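Local coordinates for protein ferredoxin--NADP reductase, apicoplast (PDB 3JQQ) that transfers electrons between ferredoxin and NADP(H) through a bound FAD in the apicoplast of the malaria parasite Plasmodium falciparum, at residues Phe173-Thr178 with Glu280-Gly285; Ser187-Leu192 with Asn227-Phe232; Gly209-Tyr214 with Asn238-His243; Leu273-Lys278 with Lys308-Val313. The protein carries 1 engineered substitution. One frame throughout, in Å; residues are numbered along the deposited sequence.

Contact 1: residues Phe173-Thr178 with Glu280-Gly285; sequences FIFIAT and ELYICG. With A2P (adenosine-2'-5'-diphosphate), chain J.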
# COMPACT_ATOMS: atom_id res chain seq x y z
N PHE B 173 26.29 -8.27 2.31
CA PHE B 173 24.98 -7.64 2.11
C PHE B 173 24.18 -7.49 3.40
O PHE B 173 24.34 -8.26 4.35
CB PHE B 173 24.14 -8.46 1.13
CG PHE B 173 24.74 -8.61 -0.24
CD1 PHE B 173 25.40 -9.77 -0.59
CD2 PHE B 173 24.63 -7.59 -1.18
CE1 PHE B 173 25.95 -9.92 -1.85
CE2 PHE B 173 25.18 -7.74 -2.44
CZ PHE B 173 25.84 -8.90 -2.78
N ILE B 174 23.32 -6.48 3.41
CA ILE B 174 22.23 -6.39 4.37
C ILE B 174 20.93 -6.29 3.58
O ILE B 174 20.72 -5.31 2.86
CB ILE B 174 22.36 -5.15 5.28
CG1 ILE B 174 23.59 -5.27 6.18
CG2 ILE B 174 21.10 -4.97 6.12
CD1 ILE B 174 23.92 -3.99 6.93
N PHE B 175 20.09 -7.30 3.68
CA PHE B 175 18.79 -7.28 3.02
C PHE B 175 17.69 -6.99 4.04
O PHE B 175 17.61 -7.64 5.08
CB PHE B 175 18.49 -8.62 2.33
CG PHE B 175 19.50 -9.03 1.30
CD1 PHE B 175 19.87 -10.36 1.18
CD2 PHE B 175 20.09 -8.10 0.46
CE1 PHE B 175 20.80 -10.75 0.23
CE2 PHE B 175 21.02 -8.49 -0.49
CZ PHE B 175 21.38 -9.82 -0.60
N ILE B 176 16.85 -6.00 3.73
CA ILE B 176 15.73 -5.66 4.61
C ILE B 176 14.41 -5.84 3.86
O ILE B 176 14.24 -5.31 2.77
CB ILE B 176 15.87 -4.22 5.15
CG1 ILE B 176 17.13 -4.11 6.02
CG2 ILE B 176 14.64 -3.83 5.94
CD1 ILE B 176 17.51 -2.68 6.36
N ALA B 177 13.49 -6.61 4.45
CA ALA B 177 12.26 -6.96 3.75
C ALA B 177 11.01 -6.98 4.63
O ALA B 177 11.09 -7.14 5.85
CB ALA B 177 12.42 -8.31 3.04
N THR B 178 9.86 -6.79 3.99
CA THR B 178 8.57 -7.05 4.60
C THR B 178 7.69 -7.80 3.61
O THR B 178 7.70 -7.51 2.42
CB THR B 178 7.84 -5.75 5.02
OG1 THR B 178 7.58 -4.94 3.86
CG2 THR B 178 8.68 -4.95 6.01
N GLU B 280 26.53 -3.91 1.02
CA GLU B 280 25.49 -3.34 0.17
C GLU B 280 24.17 -3.46 0.92
O GLU B 280 23.80 -4.54 1.37
CB GLU B 280 25.41 -4.09 -1.16
CG GLU B 280 26.55 -3.78 -2.12
CD GLU B 280 26.46 -2.38 -2.71
OE1 GLU B 280 25.33 -1.91 -2.96
OE2 GLU B 280 27.52 -1.75 -2.91
N LEU B 281 23.48 -2.33 1.07
CA LEU B 281 22.24 -2.29 1.83
C LEU B 281 21.03 -2.26 0.92
O LEU B 281 20.93 -1.42 0.02
CB LEU B 281 22.24 -1.08 2.76
CG LEU B 281 21.00 -0.84 3.62
CD1 LEU B 281 20.73 -2.03 4.53
CD2 LEU B 281 21.17 0.43 4.45
N TYR B 282 20.10 -3.18 1.14
CA TYR B 282 18.89 -3.26 0.33
C TYR B 282 17.64 -3.13 1.20
O TYR B 282 17.58 -3.69 2.29
CB TYR B 282 18.84 -4.59 -0.43
CG TYR B 282 19.81 -4.67 -1.58
CD1 TYR B 282 21.17 -4.86 -1.35
CD2 TYR B 282 19.37 -4.57 -2.89
CE1 TYR B 282 22.06 -4.94 -2.40
CE2 TYR B 282 20.26 -4.64 -3.95
CZ TYR B 282 21.60 -4.83 -3.69
OH TYR B 282 22.49 -4.91 -4.74
N ILE B 283 16.66 -2.41 0.70
CA ILE B 283 15.39 -2.26 1.39
C ILE B 283 14.23 -2.48 0.43
O ILE B 283 14.07 -1.72 -0.53
CB ILE B 283 15.26 -0.87 2.04
CG1 ILE B 283 16.33 -0.70 3.13
CG2 ILE B 283 13.87 -0.67 2.61
CD1 ILE B 283 16.52 0.74 3.58
N CYS B 284 13.45 -3.52 0.67
CA CYS B 284 12.32 -3.84 -0.19
C CYS B 284 11.06 -4.12 0.62
O CYS B 284 11.03 -5.02 1.46
CB CYS B 284 12.64 -5.05 -1.07
SG CYS B 284 11.36 -5.39 -2.31
N GLY B 285 10.01 -3.33 0.38
CA GLY B 285 8.81 -3.45 1.17
C GLY B 285 8.14 -2.10 1.38
O GLY B 285 8.17 -1.24 0.50
P1 A2P J . 1.00 -5.52 10.31
O1P A2P J . 0.97 -4.47 11.39
O2P A2P J . 0.36 -5.09 9.01
O3P A2P J . 0.59 -6.90 10.78
P2 A2P J . 1.99 -7.11 4.32
O4P A2P J . 3.03 -7.24 3.23
O5P A2P J . 1.05 -5.93 4.15
O6P A2P J . 1.32 -8.40 4.70
O5' A2P J . 2.85 -6.72 5.63
C5' A2P J . 4.12 -7.33 5.85
C4' A2P J . 4.60 -7.00 7.26
O4' A2P J . 4.99 -5.62 7.33
C3' A2P J . 3.49 -7.20 8.28
O3' A2P J . 4.06 -7.82 9.44
C2' A2P J . 3.04 -5.80 8.63
O2' A2P J . 2.56 -5.69 9.97
C1' A2P J . 4.36 -5.07 8.49
N9 A2P J . 4.19 -3.59 8.47
C8 A2P J . 3.03 -2.92 8.44
N7 A2P J . 3.24 -1.58 8.45
C5 A2P J . 4.57 -1.38 8.51
C6 A2P J . 5.49 -0.21 8.56
N6 A2P J . 5.01 1.05 8.55
N1 A2P J . 6.82 -0.45 8.61
C2 A2P J . 7.31 -1.70 8.62
N3 A2P J . 6.54 -2.80 8.58
C4 A2P J . 5.19 -2.71 8.53
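Phe175 turns an edge of its ring toward the face of Tyr282, the rings meeting as an offset edge-to-face pair with planes 75° apart. Phe175 CE2 comes 3.7 Å from Tyr282 CD1. Both side chains carry CG beside the backbone N (chi1 -58° in Phe175, -73° in Tyr282), so that they lean the same way from neighbouring parallel strands. Phe173 lies alongside on this face, its CD2 3.6 Å from Glu280 CB; the carboxylate of Glu280 leads away to His312. On the reverse face, Ile174 CG2 presses on Leu281 CD1 at 3.4 Å, tighter than usual carbon contact, and the CD1 atoms of Ile176 and Leu281 meet at 3.8 Å. Backbone bonds zip the strands together, among them Tyr282 N to Ile174 O at 2.8 Å; the last, Thr178 N to Cys284 O, is weak. Near it Thr178 OG1 turns to Gly285 CA (3.3 Å), while Thr178 CB faces A2P O4' at 3.7 Å. The chemistry implies a division of labour: the backbone bonds set the register, aromatic and aliphatic contacts pack the two faces, and at the C-terminal ends Thr178 turns carbon atoms to the nucleotide while its hydroxyl bonds Lys286 N, the engineered position.

Contact 2: residues Ser187-Leu192 with Asn227-Phe232; sequences SFLKKL and NELEYF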
# COMPACT_ATOMS: atom_id res chain seq x y z
N SER B 187 15.83 -14.46 -4.88
CA SER B 187 16.47 -14.50 -6.19
C SER B 187 17.98 -14.33 -6.04
O SER B 187 18.77 -15.12 -6.58
CB SER B 187 15.91 -13.39 -7.08
OG SER B 187 16.56 -13.37 -8.34
N PHE B 188 18.38 -13.31 -5.29
CA PHE B 188 19.79 -13.08 -5.00
C PHE B 188 20.46 -14.33 -4.41
O PHE B 188 21.52 -14.75 -4.87
CB PHE B 188 19.97 -11.90 -4.04
CG PHE B 188 19.53 -10.58 -4.60
CD1 PHE B 188 19.31 -9.50 -3.76
CD2 PHE B 188 19.34 -10.42 -5.97
CE1 PHE B 188 18.91 -8.28 -4.27
CE2 PHE B 188 18.93 -9.19 -6.48
CZ PHE B 188 18.72 -8.13 -5.63
N LEU B 189 19.84 -14.90 -3.38
CA LEU B 189 20.42 -16.04 -2.68
C LEU B 189 20.58 -17.25 -3.58
O LEU B 189 21.56 -17.99 -3.49
CB LEU B 189 19.58 -16.41 -1.45
CG LEU B 189 19.55 -15.42 -0.28
CD1 LEU B 189 18.54 -15.86 0.76
CD2 LEU B 189 20.93 -15.28 0.35
N LYS B 190 19.60 -17.46 -4.46
CA LYS B 190 19.66 -18.57 -5.40
C LYS B 190 20.83 -18.42 -6.37
O LYS B 190 21.45 -19.40 -6.75
CB LYS B 190 18.33 -18.71 -6.15
CG LYS B 190 17.21 -19.30 -5.30
CD LYS B 190 15.87 -19.24 -6.03
CE LYS B 190 14.77 -19.91 -5.22
NZ LYS B 190 13.44 -19.75 -5.87
N LYS B 191 21.13 -17.18 -6.75
CA LYS B 191 22.29 -16.94 -7.61
C LYS B 191 23.60 -17.10 -6.85
O LYS B 191 24.51 -17.77 -7.31
CB LYS B 191 22.23 -15.55 -8.25
CG LYS B 191 23.51 -15.20 -9.01
CD LYS B 191 23.47 -13.79 -9.58
CE LYS B 191 24.83 -13.38 -10.12
NZ LYS B 191 25.30 -14.27 -11.22
N LEU B 192 23.68 -16.48 -5.67
CA LEU B 192 24.91 -16.46 -4.89
C LEU B 192 25.31 -17.84 -4.38
O LEU B 192 26.48 -18.22 -4.46
CB LEU B 192 24.79 -15.48 -3.72
CG LEU B 192 24.49 -14.01 -4.04
CD1 LEU B 192 23.99 -13.27 -2.81
CD2 LEU B 192 25.70 -13.32 -4.63
N ASN B 227 11.20 -22.48 3.41
CA ASN B 227 11.97 -23.66 3.04
C ASN B 227 13.39 -23.30 2.62
O ASN B 227 14.37 -23.81 3.16
CB ASN B 227 11.30 -24.40 1.88
CG ASN B 227 10.03 -25.11 2.29
OD1 ASN B 227 9.74 -25.24 3.48
ND2 ASN B 227 9.28 -25.59 1.31
N GLU B 228 13.48 -22.41 1.63
CA GLU B 228 14.76 -21.94 1.13
C GLU B 228 15.55 -21.23 2.22
O GLU B 228 16.73 -21.51 2.43
CB GLU B 228 14.55 -20.99 -0.06
CG GLU B 228 14.00 -21.66 -1.31
CD GLU B 228 12.51 -21.91 -1.25
OE1 GLU B 228 11.96 -22.46 -2.23
OE2 GLU B 228 11.88 -21.56 -0.22
N LEU B 229 14.89 -20.31 2.92
CA LEU B 229 15.55 -19.54 3.97
C LEU B 229 16.15 -20.44 5.04
O LEU B 229 17.26 -20.20 5.52
CB LEU B 229 14.59 -18.52 4.59
CG LEU B 229 14.23 -17.28 3.76
CD1 LEU B 229 13.11 -16.48 4.42
CD2 LEU B 229 15.45 -16.41 3.51
N GLU B 230 15.40 -21.47 5.43
CA GLU B 230 15.90 -22.42 6.41
C GLU B 230 17.01 -23.29 5.83
O GLU B 230 17.92 -23.71 6.54
CB GLU B 230 14.76 -23.29 6.96
CG GLU B 230 13.93 -22.59 8.02
CD GLU B 230 12.82 -23.47 8.58
OE1 GLU B 230 12.31 -24.33 7.83
OE2 GLU B 230 12.46 -23.29 9.77
N TYR B 231 16.93 -23.56 4.53
CA TYR B 231 17.95 -24.36 3.87
C TYR B 231 19.28 -23.61 3.79
O TYR B 231 20.35 -24.21 3.92
CB TYR B 231 17.50 -24.78 2.47
CG TYR B 231 18.63 -25.37 1.63
CD1 TYR B 231 18.95 -26.71 1.71
CD2 TYR B 231 19.36 -24.57 0.76
CE1 TYR B 231 19.98 -27.25 0.95
CE2 TYR B 231 20.38 -25.10 -0.01
CZ TYR B 231 20.69 -26.44 0.09
OH TYR B 231 21.71 -26.96 -0.67
N PHE B 232 19.21 -22.30 3.57
CA PHE B 232 20.42 -21.49 3.50
C PHE B 232 21.08 -21.37 4.87
O PHE B 232 22.31 -21.40 4.97
CB PHE B 232 20.12 -20.11 2.92
CG PHE B 232 19.62 -20.14 1.50
CD1 PHE B 232 18.45 -19.48 1.15
CD2 PHE B 232 20.31 -20.84 0.52
CE1 PHE B 232 17.99 -19.51 -0.16
CE2 PHE B 232 19.85 -20.87 -0.79
CZ PHE B 232 18.69 -20.20 -1.13
O HOH W 1 11.36 -21.47 -5.09
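Leu189 reaches across from its helix and lays its side chain against the ring of Phe232, and following it outward shows how two helices can be joined by few atoms. CB comes first: it stands over one face of the phenyl ring, 4.1 Å from the centroid of Phe232, as a CH-pi contact. From CB the chain turns with CG anti to the carbonyl carbon (chi1 -68°), and the two methyls then divide the work. Leu189 CD1 continues along the aromatic ring to Phe232 CD1 at 3.6 Å, and it also approaches Leu229 CD2 at 4.2 Å. Leu189 CD2 is directed instead to Ile211 CD1 of the sheet. Beside this apolar patch, the extended chain of Lys190 brings its ammonium group near Glu228 without direct contact, NZ and OE1 being 4.8 Å apart. A water fills the role of intermediary, accepting from Lys190 NZ at 2.8 Å and donating to Glu228 OE1 at 3.1 Å; Lys190 NZ also bonds Ser106 O. The segment axes are 11.3 Å apart at closest approach and inclined at 42°, a wide spacing spanned by large side chains. Both helices pack on one face of the parallel sheet: Leu189 rests on Ile211 and Ile213 of strand 211-217 and on Ile240 of strand 240-246, while Leu229 covers Ile242 and Tyr244 of that second strand.

Contact 3: residues Gly209-Tyr214 with Asn238-His243; sequences GYITIY and NNINIH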
# COMPACT_ATOMS: atom_id res chain seq x y z
N GLY B 209 30.80 -14.37 1.12
CA GLY B 209 30.55 -13.12 1.83
C GLY B 209 29.57 -13.33 2.96
O GLY B 209 29.11 -14.45 3.19
N TYR B 210 29.23 -12.26 3.68
CA TYR B 210 28.28 -12.37 4.78
C TYR B 210 27.00 -11.60 4.50
O TYR B 210 27.03 -10.42 4.13
CB TYR B 210 28.90 -11.90 6.10
CG TYR B 210 28.21 -12.46 7.32
CD1 TYR B 210 28.09 -13.83 7.50
CD2 TYR B 210 27.67 -11.63 8.30
CE1 TYR B 210 27.46 -14.36 8.61
CE2 TYR B 210 27.03 -12.14 9.41
CZ TYR B 210 26.93 -13.51 9.57
OH TYR B 210 26.31 -14.04 10.68
N ILE B 211 25.87 -12.27 4.68
CA ILE B 211 24.56 -11.68 4.42
C ILE B 211 23.73 -11.61 5.70
O ILE B 211 23.56 -12.60 6.40
CB ILE B 211 23.78 -12.48 3.36
CG1 ILE B 211 24.58 -12.51 2.04
CG2 ILE B 211 22.39 -11.89 3.15
CD1 ILE B 211 24.08 -13.54 1.05
N THR B 212 23.21 -10.42 6.00
CA THR B 212 22.35 -10.23 7.16
C THR B 212 20.95 -9.86 6.69
O THR B 212 20.76 -8.87 5.98
CB THR B 212 22.87 -9.13 8.10
OG1 THR B 212 24.28 -9.32 8.32
CG2 THR B 212 22.13 -9.17 9.42
N ILE B 213 19.96 -10.65 7.10
CA ILE B 213 18.60 -10.45 6.64
C ILE B 213 17.68 -10.02 7.76
O ILE B 213 17.61 -10.66 8.81
CB ILE B 213 18.05 -11.73 5.98
CG1 ILE B 213 19.04 -12.25 4.94
CG2 ILE B 213 16.68 -11.47 5.36
CD1 ILE B 213 18.44 -13.26 3.98
N TYR B 214 16.98 -8.91 7.54
CA TYR B 214 15.97 -8.43 8.47
C TYR B 214 14.62 -8.53 7.78
O TYR B 214 14.36 -7.85 6.79
CB TYR B 214 16.25 -6.98 8.87
CG TYR B 214 17.59 -6.78 9.55
CD1 TYR B 214 18.67 -6.25 8.85
CD2 TYR B 214 17.77 -7.12 10.88
CE1 TYR B 214 19.89 -6.06 9.47
CE2 TYR B 214 18.99 -6.94 11.51
CZ TYR B 214 20.05 -6.41 10.80
OH TYR B 214 21.26 -6.22 11.42
N ASN B 238 27.61 -19.92 8.37
CA ASN B 238 28.63 -18.90 8.61
C ASN B 238 28.58 -17.79 7.57
O ASN B 238 29.37 -16.85 7.62
CB ASN B 238 30.02 -19.53 8.64
CG ASN B 238 30.23 -20.43 9.86
OD1 ASN B 238 30.39 -21.65 9.72
ND2 ASN B 238 30.21 -19.84 11.04
N ASN B 239 27.64 -17.89 6.64
CA ASN B 239 27.50 -16.90 5.57
C ASN B 239 26.15 -16.19 5.58
O ASN B 239 25.89 -15.34 4.73
CB ASN B 239 27.74 -17.55 4.20
CG ASN B 239 29.11 -18.18 4.09
OD1 ASN B 239 29.25 -19.39 3.94
ND2 ASN B 239 30.15 -17.35 4.16
N ILE B 240 25.29 -16.54 6.53
CA ILE B 240 23.96 -15.92 6.61
C ILE B 240 23.39 -15.86 8.03
O ILE B 240 23.56 -16.79 8.82
CB ILE B 240 22.95 -16.64 5.70
CG1 ILE B 240 21.78 -15.71 5.34
CG2 ILE B 240 22.45 -17.93 6.35
CD1 ILE B 240 20.94 -16.20 4.18
N ASN B 241 22.72 -14.75 8.34
CA ASN B 241 22.07 -14.55 9.63
C ASN B 241 20.72 -13.87 9.42
O ASN B 241 20.66 -12.75 8.91
CB ASN B 241 22.96 -13.71 10.54
CG ASN B 241 22.43 -13.64 11.97
OD1 ASN B 241 21.80 -14.57 12.46
ND2 ASN B 241 22.71 -12.52 12.65
N ILE B 242 19.64 -14.54 9.81
CA ILE B 242 18.29 -14.03 9.57
C ILE B 242 17.61 -13.57 10.84
O ILE B 242 17.45 -14.34 11.79
CB ILE B 242 17.40 -15.10 8.92
CG1 ILE B 242 18.01 -15.61 7.61
CG2 ILE B 242 16.00 -14.55 8.69
CD1 ILE B 242 17.33 -16.85 7.06
N HIS B 243 17.18 -12.31 10.86
CA HIS B 243 16.41 -11.78 11.98
C HIS B 243 14.95 -11.57 11.58
O HIS B 243 14.65 -10.78 10.68
CB HIS B 243 17.03 -10.47 12.48
CG HIS B 243 18.44 -10.60 12.96
ND1 HIS B 243 18.78 -11.34 14.07
CD2 HIS B 243 19.60 -10.08 12.48
CE1 HIS B 243 20.09 -11.27 14.26
NE2 HIS B 243 20.61 -10.52 13.31
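Tyr214 and His243 stand side by side and point the same way from adjacent parallel strands, with planes only 21° apart. The rings are slid so far past each other that they barely overlap, and what meets is Tyr214 CE2 with His243 CD2, at 3.3 Å. Paired in the ladder, both leave the same face of the sheet, and with CG beside the backbone N in each they lean the same way. Thr212, also on this face, sends its methyl CG2 to the edge of the imidazole, 4.1 Å from His243 CD2. At the other end of the pairing Tyr210 is turned differently: CG is anti to the backbone N (chi1 -158°), and the ring swings over to segment 238-243. An edge of that ring meets Asn238 O, 3.3 Å from Tyr210 CD1, and its hydroxyl OH reaches Asn241 CB at 3.4 Å. The opposite face is aliphatic. There Ile213 and Ile240 slant across each other and join through their CD1 atoms at 3.9 Å, with Ile211 and Ile242 completing the row. Backbone bonds hold the strands together, among them Ile213 N to Asn241 O and His243 N to Ile213 O (2.7 Å). Before the regular pairing begins, Asn239 ND2 donates to Gly209 O at 3.2 Å from above the carbonyl plane, so that a side chain extends the bonding beyond the strands. Strands 211-217 and 240-246, linked through helix 226-235, form a beta-alpha-beta crossover, the recurring unit of the Rossmann-like NADP-binding domain of this reductase family.

Contact 4: residues Leu273-Lys278 with Lys308-Val313; sequences LFNNYK and KKRVHV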
# COMPACT_ATOMS: atom_id res chain seq x y z
N LEU B 273 28.18 -3.31 10.67
CA LEU B 273 28.06 -4.17 9.49
C LEU B 273 28.17 -3.36 8.20
O LEU B 273 28.93 -3.72 7.30
CB LEU B 273 26.73 -4.94 9.51
CG LEU B 273 26.70 -6.26 10.27
CD1 LEU B 273 25.28 -6.79 10.35
CD2 LEU B 273 27.63 -7.28 9.62
N PHE B 274 27.43 -2.27 8.12
CA PHE B 274 27.44 -1.44 6.92
C PHE B 274 28.79 -0.77 6.69
O PHE B 274 29.25 -0.67 5.55
CB PHE B 274 26.33 -0.39 6.95
CG PHE B 274 26.32 0.52 5.75
CD1 PHE B 274 25.78 0.09 4.55
CD2 PHE B 274 26.86 1.79 5.82
CE1 PHE B 274 25.77 0.91 3.45
CE2 PHE B 274 26.86 2.62 4.71
CZ PHE B 274 26.31 2.18 3.53
N ASN B 275 29.43 -0.31 7.76
CA ASN B 275 30.68 0.44 7.65
C ASN B 275 31.95 -0.42 7.67
O ASN B 275 32.86 -0.21 6.87
CB ASN B 275 30.75 1.54 8.70
CG ASN B 275 29.91 2.75 8.34
OD1 ASN B 275 29.73 3.07 7.17
ND2 ASN B 275 29.38 3.43 9.36
N ASN B 276 32.01 -1.38 8.60
CA ASN B 276 33.21 -2.22 8.74
C ASN B 276 33.30 -3.37 7.74
O ASN B 276 34.38 -3.90 7.49
CB ASN B 276 33.32 -2.76 10.17
CG ASN B 276 33.83 -1.71 11.15
OD1 ASN B 276 34.66 -0.87 10.80
ND2 ASN B 276 33.33 -1.76 12.38
N TYR B 277 32.16 -3.75 7.15
CA TYR B 277 32.13 -4.86 6.20
C TYR B 277 31.72 -4.41 4.79
O TYR B 277 31.47 -5.24 3.92
CB TYR B 277 31.21 -5.98 6.69
CG TYR B 277 31.76 -6.74 7.87
CD1 TYR B 277 31.49 -6.34 9.18
CD2 TYR B 277 32.57 -7.86 7.69
CE1 TYR B 277 31.99 -7.04 10.27
CE2 TYR B 277 33.08 -8.56 8.78
CZ TYR B 277 32.79 -8.14 10.06
OH TYR B 277 33.29 -8.83 11.13
N LYS B 278 31.65 -3.10 4.59
CA LYS B 278 31.35 -2.53 3.27
C LYS B 278 30.10 -3.15 2.64
O LYS B 278 30.05 -3.39 1.44
CB LYS B 278 32.55 -2.69 2.33
CG LYS B 278 33.76 -1.87 2.75
CD LYS B 278 35.01 -2.29 2.01
CE LYS B 278 36.24 -1.59 2.57
NZ LYS B 278 37.49 -2.01 1.88
N LYS B 308 25.86 6.34 -0.77
CA LYS B 308 24.54 6.27 -1.38
C LYS B 308 24.54 5.36 -2.61
O LYS B 308 23.48 5.01 -3.12
CB LYS B 308 24.03 7.67 -1.73
CG LYS B 308 23.40 8.39 -0.54
CD LYS B 308 23.41 9.89 -0.71
CE LYS B 308 22.77 10.57 0.50
NZ LYS B 308 23.03 12.04 0.51
N LYS B 309 25.73 4.98 -3.07
CA LYS B 309 25.84 4.02 -4.16
C LYS B 309 25.56 2.63 -3.63
O LYS B 309 25.19 1.72 -4.38
CB LYS B 309 27.25 4.05 -4.78
CG LYS B 309 28.28 3.21 -4.02
CD LYS B 309 29.58 3.05 -4.81
CE LYS B 309 29.42 2.09 -5.98
NZ LYS B 309 30.69 1.94 -6.75
N ARG B 310 25.73 2.47 -2.32
CA ARG B 310 25.64 1.17 -1.67
C ARG B 310 24.24 0.87 -1.16
O ARG B 310 23.94 -0.26 -0.76
CB ARG B 310 26.64 1.09 -0.51
CG ARG B 310 28.10 1.14 -0.95
CD ARG B 310 29.01 0.58 0.14
NE ARG B 310 29.33 1.58 1.16
CZ ARG B 310 29.52 1.30 2.45
NH1 ARG B 310 29.39 0.05 2.88
NH2 ARG B 310 29.82 2.26 3.30
N VAL B 311 23.37 1.88 -1.16
CA VAL B 311 22.01 1.72 -0.65
C VAL B 311 21.00 1.55 -1.79
O VAL B 311 21.03 2.30 -2.77
CB VAL B 311 21.60 2.90 0.24
CG1 VAL B 311 20.14 2.79 0.65
CG2 VAL B 311 22.50 2.97 1.47
N HIS B 312 20.11 0.57 -1.64
CA HIS B 312 19.10 0.29 -2.65
C HIS B 312 17.72 0.20 -2.00
O HIS B 312 17.56 -0.45 -0.96
CB HIS B 312 19.40 -1.03 -3.36
CG HIS B 312 20.76 -1.09 -3.98
ND1 HIS B 312 20.97 -0.84 -5.32
CD2 HIS B 312 21.97 -1.37 -3.46
CE1 HIS B 312 22.26 -0.97 -5.59
NE2 HIS B 312 22.88 -1.29 -4.48
N VAL B 313 16.73 0.83 -2.61
CA VAL B 313 15.38 0.83 -2.06
C VAL B 313 14.33 0.59 -3.14
O VAL B 313 14.36 1.22 -4.20
CB VAL B 313 15.07 2.15 -1.32
CG1 VAL B 313 15.13 3.32 -2.29
CG2 VAL B 313 13.71 2.07 -0.65
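The guanidinium of Arg310 lies flat on the ring of Phe274, a cation-pi stack at the periphery of the Rossmann-like nucleotide-binding domain, where helix 267-276 ends beside the approach to edge strand 311-315. The two groups come from opposite directions, their planes 14° apart and their centres 3.9 Å from one another. Arg310 NH1 also donates to Phe274 O at 2.8 Å, with the oxygen in the guanidinium plane, so one residue offers both its ring and its carbonyl to the same cation. Stack and bond together should fix the rotation of the guanidinium. A bend at chi3 (-83°) in an otherwise extended arginine chain helps lay the group on the ring. Farther out, Val311 packs against the ring, its CG2 4.3 Å from Phe274 CE1, and Asn275 OD1 lies near the guanidinium plane, 4.0 Å from Arg310 NH2. The second shell belongs largely to strand 280-285, where Leu281 touches both Phe274 and Val311 and Glu280 touches Arg310; just before the strand, Cys279 O takes a weak bond from Arg310 NH1. Lys278, in a left-handed backbone conformation after the helix, brings its CA to 3.3 Å from Arg310 NH1.

Followed from the N terminus, the chain first enters the parallel sheet on strand 173-178, and contact 1 closes its longest loop here when strand 280-285 returns beside it. Contacts 2 and 3 are both nested in that loop and cross one another, since their segments alternate: helix 183-192, strand 211-217, helix 226-235, strand 240-246. Contact 2 joins two helices, contact 3 completes one edge of the sheet, and the two pack on each other. Contact 4 opens after contact 3 has closed but crosses contact 1, because helix 267-276 precedes strand 280-285 and strand 311-315 follows it, forming the other edge. Contacts 2 and 4 do not touch.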